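PDB 6TRI: MOR from Lactococcus phage TP901-1, which probably acts as the antirepressor of the phage's lysogeny switch, binding the CI repressor through a small all-helical domain of the helix-turn-helix class. Local coordinates for residues I26-S31 and I50-H55; E16-G19 and N23-I26; Y5-L10 and V43-D48; L57-N60 and K66-F69. One frame throughout, in Å; residues are numbered along the deposited sequence.

Four contacts join four of the five helices, 8-17, 21-28, 47-57 and 64-68, and their connecting loops. Along the chain, interaction 3 opens first, and the loop it closes encloses interaction 2, which leads directly into interaction 1 through the shared Ile26; interaction 4 follows on the C-terminal side. Interactions 1 and 2 both use helix 21-28 and lie about 9 Å apart between centres, as do interactions 3 and 4, whereas interactions 2 and 3, about 15 Å apart, are the most distant pair. Phe24, Met28, Trp45, Ala53, Leu57 and Phe68 bridge neighbouring contacts, so that all four meet in one apolar core. Interactions 1, 3 and 4 also reach the partner protein; interaction 2 does not.

Interaction 1 (I26-S31 and I50-H55); sequences IAMGLS and ILKAVH
Within 50-55 the contact begins at Lys52, which meets the C-terminal end of helix 21-28. Its CG lies anti to the backbone N (chi1 -155°), and the chain then runs extended as far as CE, laying CD along the Met28 carbonyl at 3.4 Å from Met28 O. A bend at the last torsion brings the ammonium group to the neighbouring carbonyl: Lys52 NZ donates to Ala27 O over 2.9 Å, in the carbonyl plane and with a C=O...N angle of 154°. A positive charge at this end would probably interact favourably with the helix dipole. The Lys52 and Met28 side chains run antiparallel alongside each other, Met28 CE lying 4.1 Å from Lys52 CB. One residue on, Ala53 receives the thioether. Met28, bent at both chi2 and chi3, sets SD 3.6 Å from Ala53 N and 4.0 Å from Ala53 CB, while Phe68 covers Ala53 from helix 64-68. Just past Met28, Gly29 turns the chain with positive phi, and Leu30 N returns to Ala25 O. The contact thus braces a Schellman-terminated helix, probably the first of a helix-turn-helix pair formed by 21-28 and 32-39, against helix 47-57.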
loop_
_atom_site.group_PDB
_atom_site.type_symbol
_atom_site.label_atom_id
_atom_site.label_comp_id
_atom_site.label_asym_id
_atom_site.label_seq_id
_atom_site.Cartn_x
_atom_site.Cartn_y
_atom_site.Cartn_z
ATOM N N ILE B 26 15.298 -10.433 8.811
ATOM C CA ILE B 26 16.067 -9.790 9.871
ATOM C C ILE B 26 16.178 -8.283 9.647
ATOM O O ILE B 26 16.051 -7.496 10.586
ATOM C CB ILE B 26 17.483 -10.392 9.979
ATOM C CG1 ILE B 26 17.406 -11.910 10.162
ATOM C CG2 ILE B 26 18.259 -9.747 11.119
ATOM C CD1 ILE B 26 16.621 -12.342 11.379
ATOM N N ALA B 27 16.405 -7.887 8.398
ATOM C CA ALA B 27 16.533 -6.476 8.045
ATOM C C ALA B 27 15.209 -5.732 8.222
ATOM O O ALA B 27 15.191 -4.533 8.500
ATOM C CB ALA B 27 17.037 -6.334 6.609
ATOM N N MET B 28 14.105 -6.454 8.064
ATOM C CA MET B 28 12.774 -5.874 8.204
ATOM C C MET B 28 12.297 -5.881 9.653
ATOM O O MET B 28 11.329 -5.205 9.999
ATOM C CB MET B 28 11.777 -6.633 7.330
ATOM C CG MET B 28 11.998 -6.449 5.844
ATOM S SD MET B 28 11.376 -4.855 5.300
ATOM C CE MET B 28 9.654 -5.028 5.752
ATOM N N GLY B 29 12.982 -6.649 10.494
ATOM C CA GLY B 29 12.586 -6.802 11.883
ATOM C C GLY B 29 11.406 -7.745 12.037
ATOM O O GLY B 29 10.646 -7.656 13.003
ATOM N N LEU B 30 11.260 -8.651 11.072
ATOM C CA LEU B 30 10.153 -9.604 11.046
ATOM C C LEU B 30 10.660 -11.039 11.132
ATOM O O LEU B 30 11.838 -11.304 10.894
ATOM C CB LEU B 30 9.320 -9.427 9.770
ATOM C CG LEU B 30 8.198 -8.383 9.708
ATOM C CD1 LEU B 30 8.663 -6.996 10.115
ATOM C CD2 LEU B 30 7.599 -8.348 8.309
ATOM N N SER B 31 9.771 -11.965 11.477
ATOM C CA SER B 31 10.099 -13.383 11.415
ATOM C C SER B 31 10.079 -13.814 9.955
ATOM O O SER B 31 9.418 -13.184 9.128
ATOM C CB SER B 31 9.122 -14.221 12.241
ATOM O OG SER B 31 7.806 -14.137 11.725
ATOM N N ILE B 50 5.845 -1.960 4.109
ATOM C CA ILE B 50 6.181 -1.518 2.762
ATOM C C ILE B 50 7.184 -0.368 2.812
ATOM O O ILE B 50 8.161 -0.353 2.065
ATOM C CB ILE B 50 4.926 -1.085 1.977
ATOM C CG1 ILE B 50 3.985 -2.278 1.787
ATOM C CG2 ILE B 50 5.314 -0.492 0.630
ATOM C CD1 ILE B 50 2.762 -1.969 0.949
ATOM N N LEU B 51 6.950 0.584 3.710
ATOM C CA LEU B 51 7.854 1.716 3.867
ATOM C C LEU B 51 9.247 1.263 4.294
ATOM O O LEU B 51 10.248 1.820 3.851
ATOM C CB LEU B 51 7.298 2.718 4.881
ATOM C CG LEU B 51 6.403 3.836 4.340
ATOM C CD1 LEU B 51 5.133 3.278 3.713
ATOM C CD2 LEU B 51 6.071 4.833 5.437
ATOM N N LYS B 52 9.309 0.250 5.154
ATOM C CA LYS B 52 10.594 -0.247 5.629
ATOM C C LYS B 52 11.309 -1.011 4.520
ATOM O O LYS B 52 12.528 -0.931 4.386
ATOM C CB LYS B 52 10.416 -1.134 6.863
ATOM C CG LYS B 52 11.651 -1.198 7.751
ATOM C CD LYS B 52 11.381 -1.966 9.037
ATOM C CE LYS B 52 12.601 -1.971 9.952
ATOM N NZ LYS B 52 13.886 -2.022 9.196
ATOM N N ALA B 53 10.537 -1.745 3.725
ATOM C CA ALA B 53 11.079 -2.459 2.576
ATOM C C ALA B 53 11.723 -1.491 1.587
ATOM O O ALA B 53 12.754 -1.797 0.987
ATOM C CB ALA B 53 9.986 -3.267 1.896
ATOM N N VAL B 54 11.113 -0.320 1.427
ATOM C CA VAL B 54 11.645 0.720 0.554
ATOM C C VAL B 54 12.980 1.228 1.083
ATOM O O VAL B 54 13.918 1.453 0.318
ATOM C CB VAL B 54 10.660 1.901 0.417
ATOM C CG1 VAL B 54 11.294 3.050 -0.361
ATOM C CG2 VAL B 54 9.383 1.440 -0.256
ATOM N N HIS B 55 13.057 1.398 2.398
ATOM C CA HIS B 55 14.289 1.819 3.057
ATOM C C HIS B 55 15.377 0.754 2.952
ATOM O O HIS B 55 16.523 1.052 2.610
ATOM C CB HIS B 55 14.016 2.139 4.527
ATOM C CG HIS B 55 15.250 2.445 5.319
ATOM N ND1 HIS B 55 16.083 3.501 5.021
ATOM C CD2 HIS B 55 15.786 1.836 6.404
ATOM C CE1 HIS B 55 17.082 3.528 5.887
ATOM N NE2 HIS B 55 16.924 2.528 6.736
#

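Interaction 2 (E16-G19 and N23-I26); sequences EKCG and NFAI
Cys18 and Asn23 meet where helix 8-17 gives way to helix 21-28, probably the first helix of a helix-turn-helix pair. The contact is local, closing the short connection between these two helices. Its polar part is one side-chain-to-backbone hydrogen bond: Asn23 ND2 donates to Cys18 O over 3.0 Å. The bond is bent, with an angle of 140° at the hydrogen, and the donor sits 22° out of the carbonyl plane. Asn23 CB also lies close to the same oxygen, at 3.3 Å, so the carbonyl rests against the root of the side chain as well as its amide. The backbone N of Asn23 is also hydrogen-bonded, to Thr20 OG1. The turn itself passes through Gly19, whose positive phi takes the chain out of the helix. Within segment 16-19, Lys17 NZ pairs with Glu16 OE2 at 3.5 Å, a salt bridge apart from the interface.

The apolar part lies deeper. Leu57 of helix 47-57 touches both Cys18 and Phe24, and Val35 reaches Phe24 from helix 32-39. Phe24, its ring swung away from the backbone N (chi1 180°), reaches into the core and offers an edge to the sulfur in a sulfur-aromatic contact: Cys18 SG lies near the ring plane, 3.7 Å from Phe24 CD1.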
loop_
_atom_site.group_PDB
_atom_site.type_symbol
_atom_site.label_atom_id
_atom_site.label_comp_id
_atom_site.label_asym_id
_atom_site.label_seq_id
_atom_site.Cartn_x
_atom_site.Cartn_y
_atom_site.Cartn_z
ATOM N N GLU B 16 19.210 -9.588 -4.668
ATOM C CA GLU B 16 20.296 -8.668 -4.986
ATOM C C GLU B 16 20.834 -7.939 -3.753
ATOM O O GLU B 16 22.046 -7.848 -3.560
ATOM C CB GLU B 16 19.818 -7.651 -6.028
ATOM C CG GLU B 16 20.724 -6.447 -6.215
ATOM C CD GLU B 16 20.090 -5.381 -7.094
ATOM O OE1 GLU B 16 19.022 -5.654 -7.682
ATOM O OE2 GLU B 16 20.656 -4.269 -7.193
ATOM N N LYS B 17 19.930 -7.428 -2.921
ATOM C CA LYS B 17 20.311 -6.606 -1.775
ATOM C C LYS B 17 20.611 -7.402 -0.505
ATOM O O LYS B 17 21.594 -7.131 0.185
ATOM C CB LYS B 17 19.211 -5.583 -1.474
ATOM C CG LYS B 17 19.205 -4.365 -2.388
ATOM C CD LYS B 17 20.416 -3.481 -2.137
ATOM C CE LYS B 17 20.278 -2.138 -2.838
ATOM N NZ LYS B 17 20.137 -2.279 -4.314
ATOM N N CYS B 18 19.764 -8.378 -0.195
ATOM C CA CYS B 18 19.857 -9.082 1.082
ATOM C C CYS B 18 20.408 -10.497 0.957
ATOM O O CYS B 18 21.002 -11.024 1.897
ATOM C CB CYS B 18 18.482 -9.130 1.748
ATOM S SG CYS B 18 17.765 -7.507 2.066
ATOM N N GLY B 19 20.210 -11.112 -0.202
ATOM C CA GLY B 19 20.619 -12.490 -0.396
ATOM C C GLY B 19 19.458 -13.439 -0.175
ATOM O O GLY B 19 18.709 -13.739 -1.103
ATOM N N ASN B 23 17.654 -13.241 5.539
ATOM C CA ASN B 23 18.390 -11.990 5.692
ATOM C C ASN B 23 17.467 -10.788 5.575
ATOM O O ASN B 23 17.581 -9.829 6.336
ATOM C CB ASN B 23 19.502 -11.882 4.653
ATOM C CG ASN B 23 20.675 -12.789 4.956
ATOM O OD1 ASN B 23 20.911 -13.156 6.107
ATOM N ND2 ASN B 23 21.428 -13.150 3.922
ATOM N N PHE B 24 16.553 -10.853 4.614
ATOM C CA PHE B 24 15.582 -9.790 4.413
ATOM C C PHE B 24 14.674 -9.653 5.630
ATOM O O PHE B 24 14.377 -8.541 6.068
ATOM C CB PHE B 24 14.754 -10.057 3.155
ATOM C CG PHE B 24 13.717 -9.009 2.882
ATOM C CD1 PHE B 24 14.081 -7.682 2.725
ATOM C CD2 PHE B 24 12.380 -9.349 2.774
ATOM C CE1 PHE B 24 13.130 -6.712 2.472
ATOM C CE2 PHE B 24 11.423 -8.383 2.517
ATOM C CZ PHE B 24 11.800 -7.063 2.367
ATOM N N ALA B 25 14.248 -10.789 6.174
ATOM C CA ALA B 25 13.397 -10.816 7.360
ATOM C C ALA B 25 14.048 -10.082 8.527
ATOM O O ALA B 25 13.429 -9.219 9.151
ATOM C CB ALA B 25 13.087 -12.249 7.752
ATOM N N ILE B 26 15.298 -10.433 8.811
ATOM C CA ILE B 26 16.067 -9.790 9.871
ATOM C C ILE B 26 16.178 -8.283 9.647
ATOM O O ILE B 26 16.051 -7.496 10.586
ATOM C CB ILE B 26 17.483 -10.392 9.979
ATOM C CG1 ILE B 26 17.406 -11.910 10.162
ATOM C CG2 ILE B 26 18.259 -9.747 11.119
ATOM C CD1 ILE B 26 16.621 -12.342 11.379
#

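Interaction 3 (Y5-L10 and V43-D48); sequences YDYSSL and VTWKDD
Trp45 packs against both Tyr7 and Leu10, and these three buried side chains form the tight part of the contact. The Tyr7 ring and the five-membered ring of Trp45 pass alongside each other at a slant, their planes at 56° and their centroids 5.2 Å apart. The phenol end does the touching: Tyr7 OH lies at the edge of the indole, 3.3 Å from Trp45 CD1, and Tyr7 CZ is 3.5 Å from Trp45 NE1. Leu10 approaches Trp45 head-on, with Leu10 CD2 4.0 Å from Trp45 CZ2. Leu39 and Ile50 add further packing on Trp45.

The looser side is polar and belongs to the assembly. Here Tyr7 OH is hydrogen-bonded to a polar side chain of the partner protein, as are Tyr5 OH and Trp45 N; a water lying between Tyr7 OH and Val43 O may also link the segments, but that bridge is doubtful. Leading into helix 8-17, Asp6 OD2 takes both the backbone N and OG of Ser8. This Asx turn starts the first helix of a compact domain consistent with the helix-turn-helix class, where the contact joins the N-terminal arm to the loop before helix 47-57 beside the protein-binding surface.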
loop_
_atom_site.group_PDB
_atom_site.type_symbol
_atom_site.label_atom_id
_atom_site.label_comp_id
_atom_site.label_asym_id
_atom_site.label_seq_id
_atom_site.Cartn_x
_atom_site.Cartn_y
_atom_site.Cartn_z
ATOM N N TYR B 5 -0.968 -10.404 -5.922
ATOM C CA TYR B 5 0.098 -9.490 -6.312
ATOM C C TYR B 5 1.306 -10.241 -6.864
ATOM O O TYR B 5 1.749 -11.238 -6.295
ATOM C CB TYR B 5 0.522 -8.616 -5.131
ATOM C CG TYR B 5 -0.610 -7.824 -4.521
ATOM C CD1 TYR B 5 -1.037 -6.631 -5.091
ATOM C CD2 TYR B 5 -1.250 -8.266 -3.370
ATOM C CE1 TYR B 5 -2.075 -5.904 -4.535
ATOM C CE2 TYR B 5 -2.286 -7.547 -2.805
ATOM C CZ TYR B 5 -2.695 -6.367 -3.389
ATOM O OH TYR B 5 -3.727 -5.651 -2.826
ATOM N N ASP B 6 1.828 -9.747 -7.980
ATOM C CA ASP B 6 3.012 -10.316 -8.607
ATOM C C ASP B 6 4.267 -9.696 -7.998
ATOM O O ASP B 6 4.590 -8.540 -8.274
ATOM C CB ASP B 6 2.969 -10.082 -10.121
ATOM C CG ASP B 6 3.923 -10.979 -10.884
ATOM O OD1 ASP B 6 3.498 -11.562 -11.905
ATOM O OD2 ASP B 6 5.096 -11.095 -10.473
ATOM N N TYR B 7 4.971 -10.462 -7.169
ATOM C CA TYR B 7 6.152 -9.944 -6.481
ATOM C C TYR B 7 7.463 -10.319 -7.164
ATOM O O TYR B 7 8.504 -10.359 -6.510
ATOM C CB TYR B 7 6.194 -10.440 -5.034
ATOM C CG TYR B 7 5.014 -10.026 -4.188
ATOM C CD1 TYR B 7 4.796 -8.694 -3.865
ATOM C CD2 TYR B 7 4.130 -10.973 -3.690
ATOM C CE1 TYR B 7 3.720 -8.315 -3.085
ATOM C CE2 TYR B 7 3.053 -10.604 -2.909
ATOM C CZ TYR B 7 2.852 -9.276 -2.609
ATOM O OH TYR B 7 1.779 -8.911 -1.833
ATOM N N SER B 8 7.417 -10.590 -8.465
ATOM C CA SER B 8 8.618 -10.975 -9.204
ATOM C C SER B 8 9.739 -9.957 -9.031
ATOM O O SER B 8 10.827 -10.302 -8.575
ATOM C CB SER B 8 8.310 -11.151 -10.692
ATOM O OG SER B 8 7.512 -12.300 -10.916
ATOM N N SER B 9 9.459 -8.706 -9.387
ATOM C CA SER B 9 10.445 -7.632 -9.281
ATOM C C SER B 9 10.975 -7.488 -7.856
ATOM O O SER B 9 12.175 -7.298 -7.648
ATOM C CB SER B 9 9.844 -6.305 -9.748
ATOM O OG SER B 9 9.483 -6.361 -11.116
ATOM N N LEU B 10 10.074 -7.581 -6.880
ATOM C CA LEU B 10 10.442 -7.445 -5.476
ATOM C C LEU B 10 11.417 -8.538 -5.050
ATOM O O LEU B 10 12.392 -8.270 -4.349
ATOM C CB LEU B 10 9.195 -7.474 -4.589
ATOM C CG LEU B 10 9.427 -7.383 -3.078
ATOM C CD1 LEU B 10 10.204 -6.128 -2.719
ATOM C CD2 LEU B 10 8.106 -7.425 -2.325
ATOM N N VAL B 43 -0.687 -13.384 3.270
ATOM C CA VAL B 43 -0.958 -12.298 4.205
ATOM C C VAL B 43 -0.604 -10.962 3.571
ATOM O O VAL B 43 0.485 -10.794 3.023
ATOM C CB VAL B 43 -0.172 -12.467 5.520
ATOM C CG1 VAL B 43 -0.442 -11.300 6.452
ATOM C CG2 VAL B 43 -0.535 -13.781 6.191
ATOM N N THR B 44 -1.533 -10.015 3.646
ATOM C CA THR B 44 -1.337 -8.697 3.060
ATOM C C THR B 44 -0.209 -7.937 3.757
ATOM O O THR B 44 0.084 -8.178 4.927
ATOM C CB THR B 44 -2.632 -7.868 3.122
ATOM O OG1 THR B 44 -2.414 -6.590 2.513
ATOM C CG2 THR B 44 -3.078 -7.672 4.563
ATOM N N TRP B 45 0.431 -7.029 3.024
ATOM C CA TRP B 45 1.498 -6.198 3.576
ATOM C C TRP B 45 0.942 -5.052 4.417
ATOM O O TRP B 45 -0.010 -4.382 4.014
ATOM C CB TRP B 45 2.374 -5.628 2.457
ATOM C CG TRP B 45 3.297 -6.623 1.826
ATOM C CD1 TRP B 45 2.975 -7.566 0.894
ATOM C CD2 TRP B 45 4.701 -6.759 2.068
ATOM N NE1 TRP B 45 4.090 -8.290 0.549
ATOM C CE2 TRP B 45 5.163 -7.814 1.255
ATOM C CE3 TRP B 45 5.612 -6.097 2.896
ATOM C CZ2 TRP B 45 6.496 -8.221 1.246
ATOM C CZ3 TRP B 45 6.933 -6.502 2.887
ATOM C CH2 TRP B 45 7.363 -7.554 2.068
ATOM N N LYS B 46 1.540 -4.825 5.581
ATOM C CA LYS B 46 1.164 -3.692 6.413
ATOM C C LYS B 46 1.741 -2.407 5.832
ATOM O O LYS B 46 2.671 -2.442 5.023
ATOM C CB LYS B 46 1.641 -3.887 7.854
ATOM C CG LYS B 46 1.027 -5.086 8.556
ATOM C CD LYS B 46 1.550 -5.224 9.978
ATOM C CE LYS B 46 1.141 -4.046 10.842
ATOM N NZ LYS B 46 1.632 -4.202 12.238
ATOM N N ASP B 47 1.177 -1.278 6.248
ATOM C CA ASP B 47 1.624 0.034 5.798
ATOM C C ASP B 47 3.102 0.254 6.110
ATOM O O ASP B 47 3.886 0.614 5.230
ATOM C CB ASP B 47 0.769 1.128 6.448
ATOM C CG ASP B 47 1.165 2.523 6.007
ATOM O OD1 ASP B 47 0.689 2.969 4.943
ATOM O OD2 ASP B 47 1.942 3.180 6.732
ATOM N N ASP B 48 3.478 0.015 7.362
ATOM C CA ASP B 48 4.842 0.251 7.824
ATOM C C ASP B 48 5.857 -0.712 7.209
ATOM O O ASP B 48 7.030 -0.370 7.056
ATOM C CB ASP B 48 4.903 0.155 9.351
ATOM C CG ASP B 48 4.437 -1.192 9.871
ATOM O OD1 ASP B 48 3.249 -1.312 10.239
ATOM O OD2 ASP B 48 5.261 -2.132 9.909
HETATM O O HOH W 1 1.287 -10.519 0.057
#

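Interaction 4 (L57-N60 and K66-F69); sequences LELN and KYFF
Leu59 packs its isopropyl end into the corner formed by the aromatic rings of Tyr67 and Phe68, and it contributes the most to the surface buried here. Its CG stands anti to the carbonyl carbon (chi1 -52°), which directs both methyl groups at helix 64-68. CD1 does most of the work. It sits over one face of the Tyr67 ring as a CH-pi contact, 4.2 Å from the centroid and only 17° off the ring normal. The second methyl extends this contact along the ring, with Leu59 CD2 4.1 Å from Tyr67 CZ, toward the phenol end.

Leu59 belongs to the loop that follows helix 47-57 and carries the chain to the short C-terminal helix of this five-helix domain. Glu58, with positive phi, turns the chain out of the preceding helix, and Leu59 N probably hydrogen-bonds to Val54 O, fixing the start of the loop against the helix it has just left. Lys13 of helix 8-17 lies against both Leu59 and Tyr67.

Phe68 meets the same methyl obliquely: Leu59 CD1 is 4.0 Å from Phe68 CE2. Its ring reaches deeper into the core than that of Tyr67, touching Ile50 and Ala53 of helix 47-57 and forming an edge-to-face pair with Trp45. The Phe68 carbonyl O accepts a hydrogen bond from a polar side chain of the partner protein.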
loop_
_atom_site.group_PDB
_atom_site.type_symbol
_atom_site.label_atom_id
_atom_site.label_comp_id
_atom_site.label_asym_id
_atom_site.label_seq_id
_atom_site.Cartn_x
_atom_site.Cartn_y
_atom_site.Cartn_z
ATOM N N LEU B 57 15.593 -2.021 0.907
ATOM C CA LEU B 57 15.978 -2.406 -0.448
ATOM C C LEU B 57 16.402 -1.207 -1.294
ATOM O O LEU B 57 16.832 -1.369 -2.439
ATOM C CB LEU B 57 14.828 -3.149 -1.123
ATOM C CG LEU B 57 14.436 -4.448 -0.417
ATOM C CD1 LEU B 57 13.151 -5.006 -0.996
ATOM C CD2 LEU B 57 15.564 -5.466 -0.518
ATOM N N GLU B 58 16.286 -0.015 -0.715
ATOM C CA GLU B 58 16.645 1.234 -1.383
ATOM C C GLU B 58 15.911 1.370 -2.709
ATOM O O GLU B 58 16.500 1.722 -3.728
ATOM C CB GLU B 58 18.159 1.320 -1.597
ATOM C CG GLU B 58 18.949 1.492 -0.308
ATOM C CD GLU B 58 20.449 1.519 -0.533
ATOM O OE1 GLU B 58 20.978 0.563 -1.141
ATOM O OE2 GLU B 58 21.099 2.496 -0.104
ATOM N N LEU B 59 14.614 1.082 -2.682
ATOM C CA LEU B 59 13.780 1.183 -3.868
ATOM C C LEU B 59 13.437 2.636 -4.178
ATOM O O LEU B 59 13.334 3.467 -3.274
ATOM C CB LEU B 59 12.492 0.376 -3.688
ATOM C CG LEU B 59 12.642 -1.082 -3.250
ATOM C CD1 LEU B 59 11.282 -1.762 -3.138
ATOM C CD2 LEU B 59 13.532 -1.829 -4.215
ATOM N N ASN B 60 13.270 2.937 -5.462
ATOM C CA ASN B 60 12.729 4.222 -5.880
ATOM C C ASN B 60 11.242 4.238 -5.565
ATOM O O ASN B 60 10.506 3.356 -6.010
ATOM C CB ASN B 60 12.975 4.461 -7.373
ATOM C CG ASN B 60 12.318 5.737 -7.885
ATOM O OD1 ASN B 60 12.144 6.705 -7.146
ATOM N ND2 ASN B 60 11.947 5.737 -9.162
ATOM N N LYS B 66 4.891 -0.987 -8.901
ATOM C CA LYS B 66 5.344 -2.136 -9.672
ATOM C C LYS B 66 5.898 -3.236 -8.772
ATOM O O LYS B 66 6.019 -4.389 -9.188
ATOM C CB LYS B 66 6.401 -1.711 -10.690
ATOM C CG LYS B 66 6.198 -2.323 -12.066
ATOM C CD LYS B 66 4.823 -1.973 -12.618
ATOM C CE LYS B 66 4.371 -2.972 -13.671
ATOM N NZ LYS B 66 2.887 -3.084 -13.741
ATOM N N TYR B 67 6.227 -2.879 -7.536
ATOM C CA TYR B 67 6.818 -3.835 -6.607
ATOM C C TYR B 67 5.786 -4.495 -5.693
ATOM O O TYR B 67 5.895 -5.682 -5.389
ATOM C CB TYR B 67 7.893 -3.155 -5.758
ATOM C CG TYR B 67 9.233 -3.033 -6.447
ATOM C CD1 TYR B 67 10.014 -4.153 -6.682
ATOM C CD2 TYR B 67 9.722 -1.797 -6.850
ATOM C CE1 TYR B 67 11.241 -4.053 -7.311
ATOM C CE2 TYR B 67 10.952 -1.685 -7.478
ATOM C CZ TYR B 67 11.706 -2.818 -7.705
ATOM O OH TYR B 67 12.930 -2.721 -8.328
ATOM N N PHE B 68 4.787 -3.732 -5.260
ATOM C CA PHE B 68 3.845 -4.221 -4.258
ATOM C C PHE B 68 2.396 -4.235 -4.736
ATOM O O PHE B 68 1.535 -4.834 -4.093
ATOM C CB PHE B 68 3.946 -3.375 -2.985
ATOM C CG PHE B 68 5.314 -3.369 -2.365
ATOM C CD1 PHE B 68 5.665 -4.319 -1.422
ATOM C CD2 PHE B 68 6.247 -2.409 -2.720
ATOM C CE1 PHE B 68 6.925 -4.317 -0.848
ATOM C CE2 PHE B 68 7.507 -2.402 -2.152
ATOM C CZ PHE B 68 7.846 -3.357 -1.216
ATOM N N PHE B 69 2.120 -3.583 -5.859
ATOM C CA PHE B 69 0.737 -3.440 -6.305
ATOM C C PHE B 69 0.529 -3.887 -7.747
ATOM O O PHE B 69 -0.302 -3.333 -8.465
ATOM C CB PHE B 69 0.286 -1.990 -6.126
ATOM C CG PHE B 69 0.434 -1.489 -4.718
ATOM C CD1 PHE B 69 -0.575 -1.686 -3.790
ATOM C CD2 PHE B 69 1.589 -0.838 -4.318
ATOM C CE1 PHE B 69 -0.440 -1.233 -2.491
ATOM C CE2 PHE B 69 1.731 -0.385 -3.020
ATOM C CZ PHE B 69 0.715 -0.583 -2.105
#